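Local coordinates for flavin-nucleotide-binding protein (Mycobacterium smegmatis, PDB 4YBN) that binds FAD and heme b in a split beta-barrel dimer and is probably an oxidoreductase related to pyridoxamine 5'-phosphate oxidases, at residues S99-S104 and L165-P170; T190-P195 and R212-E217; V37-D42 and L70-E75. All coordinates share one frame; numbering follows the deposited sequence.

Contact 1 (S99-S104 and L165-P170). With FAD (flavin-adenine dinucleotide), chain K.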
loop_
_atom_site.group_PDB
_atom_site.type_symbol
_atom_site.label_atom_id
_atom_site.label_comp_id
_atom_site.label_asym_id
_atom_site.label_seq_id
_atom_site.Cartn_x
_atom_site.Cartn_y
_atom_site.Cartn_z
ATOM N N SER A 99 3.607 -11.864 12.547
ATOM C CA SER A 99 3.819 -10.477 12.127
ATOM C C SER A 99 3.846 -10.358 10.618
ATOM O O SER A 99 3.372 -11.264 9.936
ATOM C CB SER A 99 5.107 -9.937 12.726
ATOM O OG SER A 99 5.056 -8.530 12.806
ATOM N N PHE A 100 4.377 -9.231 10.135
ATOM C CA PHE A 100 4.693 -9.013 8.745
ATOM C C PHE A 100 6.060 -8.433 8.646
ATOM O O PHE A 100 6.457 -7.674 9.513
ATOM C CB PHE A 100 3.753 -8.045 8.115
ATOM C CG PHE A 100 2.336 -8.545 7.966
ATOM C CD1 PHE A 100 2.032 -9.480 7.093
ATOM C CD2 PHE A 100 1.323 -8.003 8.688
ATOM C CE1 PHE A 100 0.755 -9.909 6.926
ATOM C CE2 PHE A 100 0.046 -8.434 8.554
ATOM C CZ PHE A 100 -0.242 -9.387 7.669
ATOM N N ARG A 101 6.781 -8.769 7.575
ATOM C CA ARG A 101 7.940 -8.048 7.217
ATOM C C ARG A 101 7.428 -6.896 6.335
ATOM O O ARG A 101 6.581 -7.057 5.472
ATOM C CB ARG A 101 8.924 -8.919 6.473
ATOM C CG ARG A 101 9.807 -9.730 7.362
ATOM C CD ARG A 101 10.817 -10.463 6.508
ATOM N NE ARG A 101 11.770 -11.246 7.317
ATOM C CZ ARG A 101 12.677 -12.088 6.826
ATOM N NH1 ARG A 101 12.760 -12.290 5.505
ATOM N NH2 ARG A 101 13.504 -12.771 7.655
ATOM N N TYR A 102 7.991 -5.731 6.547
ATOM C CA TYR A 102 7.618 -4.543 5.751
ATOM C C TYR A 102 8.614 -3.422 5.892
ATOM O O TYR A 102 9.489 -3.471 6.768
ATOM C CB TYR A 102 6.296 -4.054 6.240
ATOM C CG TYR A 102 6.363 -3.553 7.678
ATOM C CD1 TYR A 102 6.905 -2.291 7.976
ATOM C CD2 TYR A 102 5.883 -4.335 8.746
ATOM C CE1 TYR A 102 6.943 -1.810 9.278
ATOM C CE2 TYR A 102 5.906 -3.848 10.053
ATOM C CZ TYR A 102 6.443 -2.591 10.311
ATOM O OH TYR A 102 6.482 -2.099 11.592
ATOM N N ARG A 103 8.466 -2.399 5.035
ATOM C CA ARG A 103 9.218 -1.144 5.133
ATOM C C ARG A 103 8.166 -0.060 4.921
ATOM O O ARG A 103 7.334 -0.200 4.023
ATOM C CB ARG A 103 10.225 -1.052 4.009
ATOM C CG ARG A 103 11.413 -1.986 4.003
ATOM C CD ARG A 103 12.079 -1.933 2.649
ATOM N NE ARG A 103 11.371 -2.841 1.758
ATOM C CZ ARG A 103 11.478 -2.894 0.445
ATOM N NH1 ARG A 103 12.302 -2.058 -0.201
ATOM N NH2 ARG A 103 10.724 -3.798 -0.228
ATOM N N SER A 104 8.122 0.970 5.740
ATOM C CA SER A 104 7.103 1.952 5.603
ATOM C C SER A 104 7.691 3.347 5.880
ATOM O O SER A 104 8.513 3.482 6.788
ATOM C CB SER A 104 5.952 1.710 6.628
ATOM O OG SER A 104 4.912 2.660 6.271
ATOM N N LEU A 165 11.264 -0.180 9.641
ATOM C CA LEU A 165 11.742 -1.356 8.912
ATOM C C LEU A 165 11.557 -2.608 9.784
ATOM O O LEU A 165 12.100 -2.663 10.883
ATOM C CB LEU A 165 13.241 -1.228 8.555
ATOM C CG LEU A 165 13.762 0.106 7.965
ATOM C CD1 LEU A 165 15.293 0.125 7.837
ATOM C CD2 LEU A 165 13.143 0.327 6.583
ATOM N N SER A 166 10.851 -3.617 9.281
ATOM C CA SER A 166 10.743 -4.931 9.932
ATOM C C SER A 166 11.139 -6.013 8.975
ATOM O O SER A 166 10.416 -6.282 8.042
ATOM C CB SER A 166 9.329 -5.187 10.371
ATOM O OG SER A 166 9.328 -6.166 11.394
ATOM N N GLU A 167 12.328 -6.582 9.129
ATOM C CA GLU A 167 12.765 -7.646 8.236
ATOM C C GLU A 167 13.358 -8.798 9.021
ATOM O O GLU A 167 14.235 -9.505 8.507
ATOM C CB GLU A 167 13.811 -7.131 7.221
ATOM C CG GLU A 167 13.363 -5.957 6.340
ATOM C CD GLU A 167 12.232 -6.306 5.387
ATOM O OE1 GLU A 167 11.995 -7.501 5.114
ATOM O OE2 GLU A 167 11.560 -5.390 4.908
ATOM N N GLY A 168 12.861 -9.016 10.230
ATOM C CA GLY A 168 13.450 -9.995 11.153
ATOM C C GLY A 168 12.788 -11.335 11.056
ATOM O O GLY A 168 12.110 -11.644 10.027
ATOM N N TRP A 169 12.999 -12.136 12.108
ATOM C CA TRP A 169 12.430 -13.484 12.241
ATOM C C TRP A 169 11.433 -13.554 13.396
ATOM O O TRP A 169 11.403 -12.664 14.199
ATOM C CB TRP A 169 13.554 -14.471 12.537
ATOM C CG TRP A 169 14.467 -14.586 11.461
ATOM C CD1 TRP A 169 15.684 -13.987 11.357
ATOM C CD2 TRP A 169 14.257 -15.314 10.251
ATOM N NE1 TRP A 169 16.253 -14.319 10.151
ATOM C CE2 TRP A 169 15.399 -15.136 9.458
ATOM C CE3 TRP A 169 13.220 -16.128 9.776
ATOM C CZ2 TRP A 169 15.532 -15.723 8.207
ATOM C CZ3 TRP A 169 13.357 -16.712 8.540
ATOM C CH2 TRP A 169 14.509 -16.519 7.783
ATOM N N PRO A 170 10.624 -14.646 13.509
ATOM C CA PRO A 170 9.742 -14.743 14.653
ATOM C C PRO A 170 10.533 -14.675 16.006
ATOM O O PRO A 170 11.665 -15.202 16.108
ATOM C CB PRO A 170 9.132 -16.133 14.500
ATOM C CG PRO A 170 9.286 -16.500 13.092
ATOM C CD PRO A 170 10.505 -15.803 12.607
HETATM P PA FAD K . 2.636 6.506 17.192
HETATM O O1A FAD K . 3.450 6.706 18.438
HETATM O O2A FAD K . 1.145 6.599 17.330
HETATM O O5B FAD K . 3.252 7.492 16.018
HETATM C C5B FAD K . 4.369 8.376 16.255
HETATM C C4B FAD K . 5.206 8.579 14.984
HETATM O O4B FAD K . 5.885 7.353 14.650
HETATM C C3B FAD K . 4.428 8.836 13.687
HETATM O O3B FAD K . 3.878 10.158 13.535
HETATM C C2B FAD K . 5.401 8.373 12.590
HETATM O O2B FAD K . 6.275 9.415 12.175
HETATM C C1B FAD K . 6.229 7.271 13.267
HETATM N N9A FAD K . 5.834 5.971 12.714
HETATM C C8A FAD K . 5.052 5.108 13.407
HETATM N N7A FAD K . 4.790 4.004 12.647
HETATM C C5A FAD K . 5.405 4.164 11.460
HETATM C C6A FAD K . 5.484 3.334 10.230
HETATM N N6A FAD K . 4.844 2.142 10.252
HETATM N N1A FAD K . 6.226 3.806 9.184
HETATM C C2A FAD K . 6.839 5.028 9.228
HETATM N N3A FAD K . 6.788 5.807 10.331
HETATM C C4A FAD K . 6.104 5.451 11.481
HETATM N N1 FAD K . 1.083 -2.212 13.832
HETATM C C2 FAD K . 0.194 -2.865 14.636
HETATM O O2 FAD K . 0.091 -2.350 15.774
HETATM N N3 FAD K . -0.509 -3.958 14.217
HETATM C C4 FAD K . -0.418 -4.435 12.921
HETATM O O4 FAD K . -1.048 -5.396 12.395
HETATM C C4X FAD K . 0.555 -3.791 12.010
HETATM N N5 FAD K . 0.708 -4.200 10.726
HETATM C C5X FAD K . 1.569 -3.533 9.913
HETATM C C6 FAD K . 1.742 -3.951 8.635
HETATM C C7 FAD K . 2.652 -3.297 7.824
HETATM C C7M FAD K . 2.840 -3.728 6.408
HETATM C C8 FAD K . 3.427 -2.126 8.291
HETATM C C8M FAD K . 4.366 -1.387 7.373
HETATM C C9 FAD K . 3.261 -1.715 9.580
HETATM C C9A FAD K . 2.357 -2.378 10.399
HETATM N N10 FAD K . 2.163 -1.929 11.706
HETATM C C10 FAD K . 1.295 -2.623 12.548
HETATM C "C1'" FAD K . 2.957 -0.796 12.245
HETATM C "C2'" FAD K . 2.187 0.478 12.469
HETATM O "O2'" FAD K . 2.337 1.294 11.309
HETATM C "C3'" FAD K . 2.848 1.193 13.651
HETATM O "O3'" FAD K . 4.301 1.218 13.457
HETATM C "C4'" FAD K . 2.422 0.520 14.983
HETATM O "O4'" FAD K . 0.974 0.530 15.137
HETATM C "C5'" FAD K . 3.065 1.231 16.159
HETATM O "O5'" FAD K . 2.851 2.624 15.993
HETATM P P FAD K . 3.223 3.673 17.154
HETATM O O1P FAD K . 4.684 3.411 17.413
HETATM O O2P FAD K . 2.229 3.568 18.252
HETATM O O3P FAD K . 3.039 5.097 16.464
#
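Arg101 runs alongside the chain that follows Ser166 and takes hold of Gly168. Arg101 CB lies 3.4 Å from Ser166 O. CG packs near Glu167 CA, and CD meets Glu167 OE1. The chain is extended (chi2 -175°, chi3 177°), which carries Arg101 NE past Glu167 to Gly168 O, 2.8 Å away. Arg101 NH2 bonds the same Gly168 O at 3.0 Å. The oxygen lies in the guanidinium plane, but NH2 reaches it from above the carbonyl plane. These two bonds should fix the rotation of the guanidinium. NH2 also sits over the indole face of Trp169 in a cation-pi contact. Glu167 OE1 touches the aliphatic CD but lies well out of the guanidinium plane. No N-H points at it, and there is no salt bridge.

Tyr102 and Ser166 form an antiparallel hydrogen-bonded pair, with Ser166 N to Tyr102 O 2.9 Å. Ser166 CB makes a CH-pi contact on one face, 3.9 Å from the centroid of the Tyr102 ring, and FAD C8 lies over the opposite face. Tyr102 OH hydrogen-bonds the heme, and Ser166 OG is hydrogen-bonded to Lys17 NZ. Arg103 packs its CG on Leu165 CD2 and forms a salt bridge with Asp87. This part of the split beta-barrel sheet lines the FAD and heme pockets. Strand 99-108 runs between strands 161-166 and 78-91, and helix 22-29 packs against Arg103 and Leu165.

Contact 2 (T190-P195 and R212-E217); sequences TQYGAP and RGMTGE
Tyr192 packs on Met214 where the end of strand 184-192 meets the loop after helix 209-212. The backbones are joined by a single beta bridge, Gln191 with Glu217, and Met214 is the centre of an inverse gamma turn. The tight part is the tyrosine ring. Met214 CB lies over the centre of one face in a CH-pi contact, 4.1 Å from the centroid of the Tyr192 ring. Met214 CE bends back to Tyr192 CE1 at 3.8 Å, because the chain turns at its last torsion (chi3 82°). Tyr192 CB also rests on Met214 O at 3.4 Å. Gln191 CG is close too, 3.2 Å from Gly216 O. Leu188 of the second subunit packs on the same tyrosine. Residues 190-192 pair with an antiparallel strand of that subunit, so the sheet continues across the dimer interface.

The other side is looser and wetter. Glu217 is exposed, and its CG lies along Gln191 CG. Gln191 OE1 is hydrogen-bonded to Thr189 OG1. Water 1 links Tyr192 O and Thr215 OG1. Water 2 donates to both Gly193 O and Met214 O, so it ties the two segments where they make no direct bond. Gly216 has a positive phi (85°). Tyr192 N donates to Gly216 O over 3.1 Å in a nearly straight bond, with 168° at the hydrogen.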
loop_
_atom_site.group_PDB
_atom_site.type_symbol
_atom_site.label_atom_id
_atom_site.label_comp_id
_atom_site.label_asym_id
_atom_site.label_seq_id
_atom_site.Cartn_x
_atom_site.Cartn_y
_atom_site.Cartn_z
ATOM N N THR A 190 6.538 -8.292 -5.433
ATOM C CA THR A 190 5.675 -7.737 -6.425
ATOM C C THR A 190 6.489 -7.689 -7.664
ATOM O O THR A 190 7.606 -7.193 -7.660
ATOM C CB THR A 190 5.125 -6.391 -5.953
ATOM O OG1 THR A 190 4.220 -6.651 -4.870
ATOM C CG2 THR A 190 4.341 -5.710 -7.062
ATOM N N GLN A 191 5.944 -8.283 -8.733
ATOM C CA GLN A 191 6.649 -8.461 -9.968
ATOM C C GLN A 191 5.851 -8.031 -11.194
ATOM O O GLN A 191 4.643 -8.204 -11.223
ATOM C CB GLN A 191 7.026 -9.925 -10.117
ATOM C CG GLN A 191 8.527 -10.110 -9.977
ATOM C CD GLN A 191 8.836 -11.529 -9.599
ATOM O OE1 GLN A 191 8.689 -11.916 -8.433
ATOM N NE2 GLN A 191 9.244 -12.334 -10.595
ATOM N N TYR A 192 6.569 -7.559 -12.201
ATOM C CA TYR A 192 5.996 -7.247 -13.494
ATOM C C TYR A 192 5.709 -8.567 -14.259
ATOM O O TYR A 192 6.543 -9.432 -14.289
ATOM C CB TYR A 192 6.961 -6.431 -14.327
ATOM C CG TYR A 192 7.280 -5.038 -13.845
ATOM C CD1 TYR A 192 6.341 -4.049 -13.910
ATOM C CD2 TYR A 192 8.546 -4.743 -13.302
ATOM C CE1 TYR A 192 6.621 -2.778 -13.454
ATOM C CE2 TYR A 192 8.833 -3.492 -12.862
ATOM C CZ TYR A 192 7.863 -2.515 -12.944
ATOM O OH TYR A 192 8.177 -1.236 -12.482
ATOM N N GLY A 193 4.515 -8.701 -14.818
ATOM C CA GLY A 193 4.183 -9.754 -15.760
ATOM C C GLY A 193 4.583 -9.425 -17.200
ATOM O O GLY A 193 5.041 -8.331 -17.522
ATOM N N ALA A 194 4.446 -10.427 -18.078
ATOM C CA ALA A 194 4.705 -10.223 -19.509
ATOM C C ALA A 194 3.747 -9.135 -19.991
ATOM O O ALA A 194 2.573 -9.134 -19.594
ATOM C CB ALA A 194 4.429 -11.545 -20.274
ATOM N N PRO A 195 4.220 -8.204 -20.815
ATOM C CA PRO A 195 3.327 -7.145 -21.220
ATOM C C PRO A 195 2.213 -7.548 -22.141
ATOM O O PRO A 195 2.342 -8.487 -22.943
ATOM C CB PRO A 195 4.215 -6.143 -21.905
ATOM C CG PRO A 195 5.633 -6.506 -21.490
ATOM C CD PRO A 195 5.584 -7.990 -21.331
ATOM N N ARG A 212 10.805 -2.904 -22.134
ATOM C CA ARG A 212 11.615 -4.121 -22.014
ATOM C C ARG A 212 12.311 -4.189 -20.674
ATOM O O ARG A 212 12.425 -5.261 -20.088
ATOM C CB ARG A 212 12.666 -4.211 -23.137
ATOM C CG ARG A 212 12.053 -4.113 -24.509
ATOM C CD ARG A 212 12.937 -4.646 -25.621
ATOM N NE ARG A 212 14.202 -3.925 -25.693
ATOM C CZ ARG A 212 14.547 -3.128 -26.695
ATOM N NH1 ARG A 212 13.716 -2.927 -27.716
ATOM N NH2 ARG A 212 15.720 -2.508 -26.667
ATOM N N GLY A 213 12.688 -3.027 -20.155
ATOM C CA GLY A 213 13.176 -2.852 -18.769
ATOM C C GLY A 213 12.247 -3.155 -17.614
ATOM O O GLY A 213 12.700 -3.429 -16.472
ATOM N N MET A 214 10.947 -3.112 -17.860
ATOM C CA MET A 214 9.952 -3.338 -16.805
ATOM C C MET A 214 9.808 -4.841 -16.567
ATOM O O MET A 214 8.847 -5.471 -16.944
ATOM C CB MET A 214 8.609 -2.676 -17.196
ATOM C CG MET A 214 8.754 -1.155 -17.189
ATOM S SD MET A 214 7.283 -0.449 -17.927
ATOM C CE MET A 214 6.201 -0.484 -16.505
ATOM N N THR A 215 10.857 -5.408 -15.987
ATOM C CA THR A 215 10.890 -6.800 -15.674
ATOM C C THR A 215 11.546 -6.976 -14.274
ATOM O O THR A 215 12.311 -6.126 -13.818
ATOM C CB THR A 215 11.677 -7.541 -16.781
ATOM O OG1 THR A 215 11.310 -8.921 -16.766
ATOM C CG2 THR A 215 13.196 -7.346 -16.596
ATOM N N GLY A 216 11.264 -8.085 -13.633
ATOM C CA GLY A 216 11.727 -8.342 -12.259
ATOM C C GLY A 216 10.771 -7.737 -11.256
ATOM O O GLY A 216 9.578 -7.485 -11.533
ATOM N N GLU A 217 11.334 -7.404 -10.115
ATOM C CA GLU A 217 10.569 -6.847 -9.049
ATOM C C GLU A 217 10.340 -5.375 -9.252
ATOM O O GLU A 217 11.195 -4.597 -9.648
ATOM C CB GLU A 217 11.227 -7.087 -7.705
ATOM C CG GLU A 217 11.245 -8.546 -7.310
ATOM C CD GLU A 217 11.907 -8.778 -5.959
ATOM O OE1 GLU A 217 12.144 -7.818 -5.193
ATOM O OE2 GLU A 217 12.185 -9.940 -5.660
HETATM O O HOH W 1 9.416 -9.365 -14.736
HETATM O O HOH W 2 7.533 -7.323 -18.240
#

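Contact 3 (V37-D42 and L70-E75); sequences VALVRD and LRALAE
Ala72 O accepts a 2.7 Å bond from water 3. The same water accepts a weak bond from Arg41 NH2, so the arginine reaches the helix backbone through one solvent molecule. Arg41 also touches Ala72 directly. Ala72 CB sits over the centre of one guanidinium face, 3.7 Å from Arg41 CZ. Two bends along the side chain (chi2 -78°, chi3 86°) bring NE back to its own strand while the guanidinium faces the Ala72 methyl. There Arg41 NE donates to Val40 O at 2.8 Å, which helps to hold the flat group against the methyl. Glu75 has the opposite charge but is not in contact with Arg41.

Strand 37-41 belongs to the split beta-barrel, and helix 70-74 crosses it at 78°, with the axes 10.0 Å apart. Away from Arg41, toward Val37, the contact is apolar. Leu39 CD1 meets Ala72 CB at 3.8 Å and approaches Leu73 CD2 more loosely. Farther along the strand, Val37 CG1 touches Leu73 CD1 at 4.2 Å. Phe48 of strand 44-55 packs on both Leu39 and Leu73, and Leu152 of strand 149-155 packs on Leu73 as well. Leu70, nearly one turn earlier on the helix, touches FAD, and Ser67 OG accepts a hydrogen bond from Leu70 N.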
loop_
_atom_site.group_PDB
_atom_site.type_symbol
_atom_site.label_atom_id
_atom_site.label_comp_id
_atom_site.label_asym_id
_atom_site.label_seq_id
_atom_site.Cartn_x
_atom_site.Cartn_y
_atom_site.Cartn_z
ATOM N N VAL A 37 -2.183 9.246 0.576
ATOM C CA VAL A 37 -2.128 10.617 1.060
ATOM C C VAL A 37 -3.335 10.898 1.949
ATOM O O VAL A 37 -4.436 10.563 1.622
ATOM C CB VAL A 37 -2.154 11.598 -0.085
ATOM C CG1 VAL A 37 -2.278 13.029 0.428
ATOM C CG2 VAL A 37 -0.933 11.451 -0.954
ATOM N N ALA A 38 -3.063 11.421 3.119
ATOM C CA ALA A 38 -4.076 11.751 4.110
ATOM C C ALA A 38 -4.103 13.259 4.320
ATOM O O ALA A 38 -3.037 13.908 4.392
ATOM C CB ALA A 38 -3.717 11.075 5.398
ATOM N N LEU A 39 -5.305 13.829 4.411
ATOM C CA LEU A 39 -5.501 15.192 4.696
ATOM C C LEU A 39 -6.832 15.328 5.484
ATOM O O LEU A 39 -7.529 14.349 5.752
ATOM C CB LEU A 39 -5.561 16.005 3.429
ATOM C CG LEU A 39 -6.686 15.782 2.437
ATOM C CD1 LEU A 39 -6.970 17.048 1.662
ATOM C CD2 LEU A 39 -6.306 14.649 1.488
ATOM N N VAL A 40 -7.143 16.550 5.866
ATOM C CA VAL A 40 -8.320 16.835 6.686
ATOM C C VAL A 40 -9.237 17.732 5.863
ATOM O O VAL A 40 -8.783 18.705 5.208
ATOM C CB VAL A 40 -7.884 17.546 7.936
ATOM C CG1 VAL A 40 -9.048 17.758 8.889
ATOM C CG2 VAL A 40 -6.795 16.762 8.669
ATOM N N ARG A 41 -10.509 17.357 5.810
ATOM C CA ARG A 41 -11.580 18.219 5.268
ATOM C C ARG A 41 -12.671 18.335 6.292
ATOM O O ARG A 41 -13.185 17.301 6.794
ATOM C CB ARG A 41 -12.198 17.593 4.038
ATOM C CG ARG A 41 -11.201 17.342 2.947
ATOM C CD ARG A 41 -10.863 18.630 2.184
ATOM N NE ARG A 41 -9.788 19.460 2.755
ATOM C CZ ARG A 41 -9.530 20.724 2.397
ATOM N NH1 ARG A 41 -10.308 21.354 1.534
ATOM N NH2 ARG A 41 -8.512 21.373 2.936
ATOM N N ASP A 42 -12.983 19.579 6.666
ATOM C CA ASP A 42 -14.045 19.865 7.633
ATOM C C ASP A 42 -13.920 19.037 8.875
ATOM O O ASP A 42 -14.871 18.420 9.340
ATOM C CB ASP A 42 -15.407 19.710 6.956
ATOM C CG ASP A 42 -15.517 20.607 5.711
ATOM O OD1 ASP A 42 -14.903 21.709 5.718
ATOM O OD2 ASP A 42 -16.152 20.209 4.713
ATOM N N LEU A 70 -6.920 16.748 -5.143
ATOM C CA LEU A 70 -5.677 17.450 -5.544
ATOM C C LEU A 70 -5.794 18.956 -5.365
ATOM O O LEU A 70 -4.831 19.591 -4.929
ATOM C CB LEU A 70 -5.252 17.073 -6.966
ATOM C CG LEU A 70 -4.900 15.589 -7.084
ATOM C CD1 LEU A 70 -4.622 15.357 -8.547
ATOM C CD2 LEU A 70 -3.678 15.199 -6.273
ATOM N N ARG A 71 -6.961 19.519 -5.686
ATOM C CA ARG A 71 -7.209 20.952 -5.429
ATOM C C ARG A 71 -7.038 21.331 -3.973
ATOM O O ARG A 71 -6.520 22.385 -3.668
ATOM C CB ARG A 71 -8.609 21.400 -5.871
ATOM C CG ARG A 71 -8.749 21.710 -7.337
ATOM C CD ARG A 71 -10.170 22.186 -7.612
ATOM N NE ARG A 71 -10.413 22.231 -9.044
ATOM C CZ ARG A 71 -11.513 22.727 -9.603
ATOM N NH1 ARG A 71 -12.487 23.220 -8.841
ATOM N NH2 ARG A 71 -11.629 22.735 -10.933
ATOM N N ALA A 72 -7.460 20.481 -3.090
ATOM C CA ALA A 72 -7.349 20.719 -1.655
ATOM C C ALA A 72 -5.908 20.798 -1.263
ATOM O O ALA A 72 -5.480 21.705 -0.570
ATOM C CB ALA A 72 -8.089 19.645 -0.876
ATOM N N LEU A 73 -5.079 19.922 -1.819
ATOM C CA LEU A 73 -3.684 19.974 -1.551
ATOM C C LEU A 73 -3.012 21.178 -2.190
ATOM O O LEU A 73 -2.127 21.770 -1.605
ATOM C CB LEU A 73 -3.011 18.719 -2.109
ATOM C CG LEU A 73 -3.391 17.384 -1.410
ATOM C CD1 LEU A 73 -2.770 16.265 -2.241
ATOM C CD2 LEU A 73 -2.821 17.366 -0.015
ATOM N N ALA A 74 -3.420 21.519 -3.396
ATOM C CA ALA A 74 -2.882 22.679 -4.086
ATOM C C ALA A 74 -3.190 23.991 -3.286
ATOM O O ALA A 74 -2.376 24.881 -3.186
ATOM C CB ALA A 74 -3.512 22.813 -5.412
ATOM N N GLU A 75 -4.313 23.992 -2.610
ATOM C CA GLU A 75 -4.753 25.145 -1.790
ATOM C C GLU A 75 -4.114 25.140 -0.408
ATOM O O GLU A 75 -4.369 26.038 0.401
ATOM C CB GLU A 75 -6.264 25.143 -1.681
ATOM C CG GLU A 75 -6.893 25.514 -3.031
ATOM C CD GLU A 75 -8.423 25.298 -3.128
ATOM O OE1 GLU A 75 -9.124 24.985 -2.147
ATOM O OE2 GLU A 75 -8.958 25.391 -4.252
HETATM O O HOH W 3 -7.032 23.015 1.283
#

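Overall arrangement
All three contacts reach the same antiparallel sheet, and each touches the second subunit. They follow one another along the chain as contact 3, contact 1 and contact 2. Contact 1 sits on the cofactors, with Tyr102 beside both FAD and heme. That FAD is also bound by Pro49, His62 and Trp69 of the second subunit, so the site is shared across the dimer. Contact 3 borders an FAD pocket through Leu70. Contact 2 is farther off: the Thr190 side chain is about 11 Å from an FAD. The centres of contact 1 and contact 2 are about 24 Å apart. Those of contact 2 and contact 3 are about 33 Å apart, on opposite sides of the chain's centre.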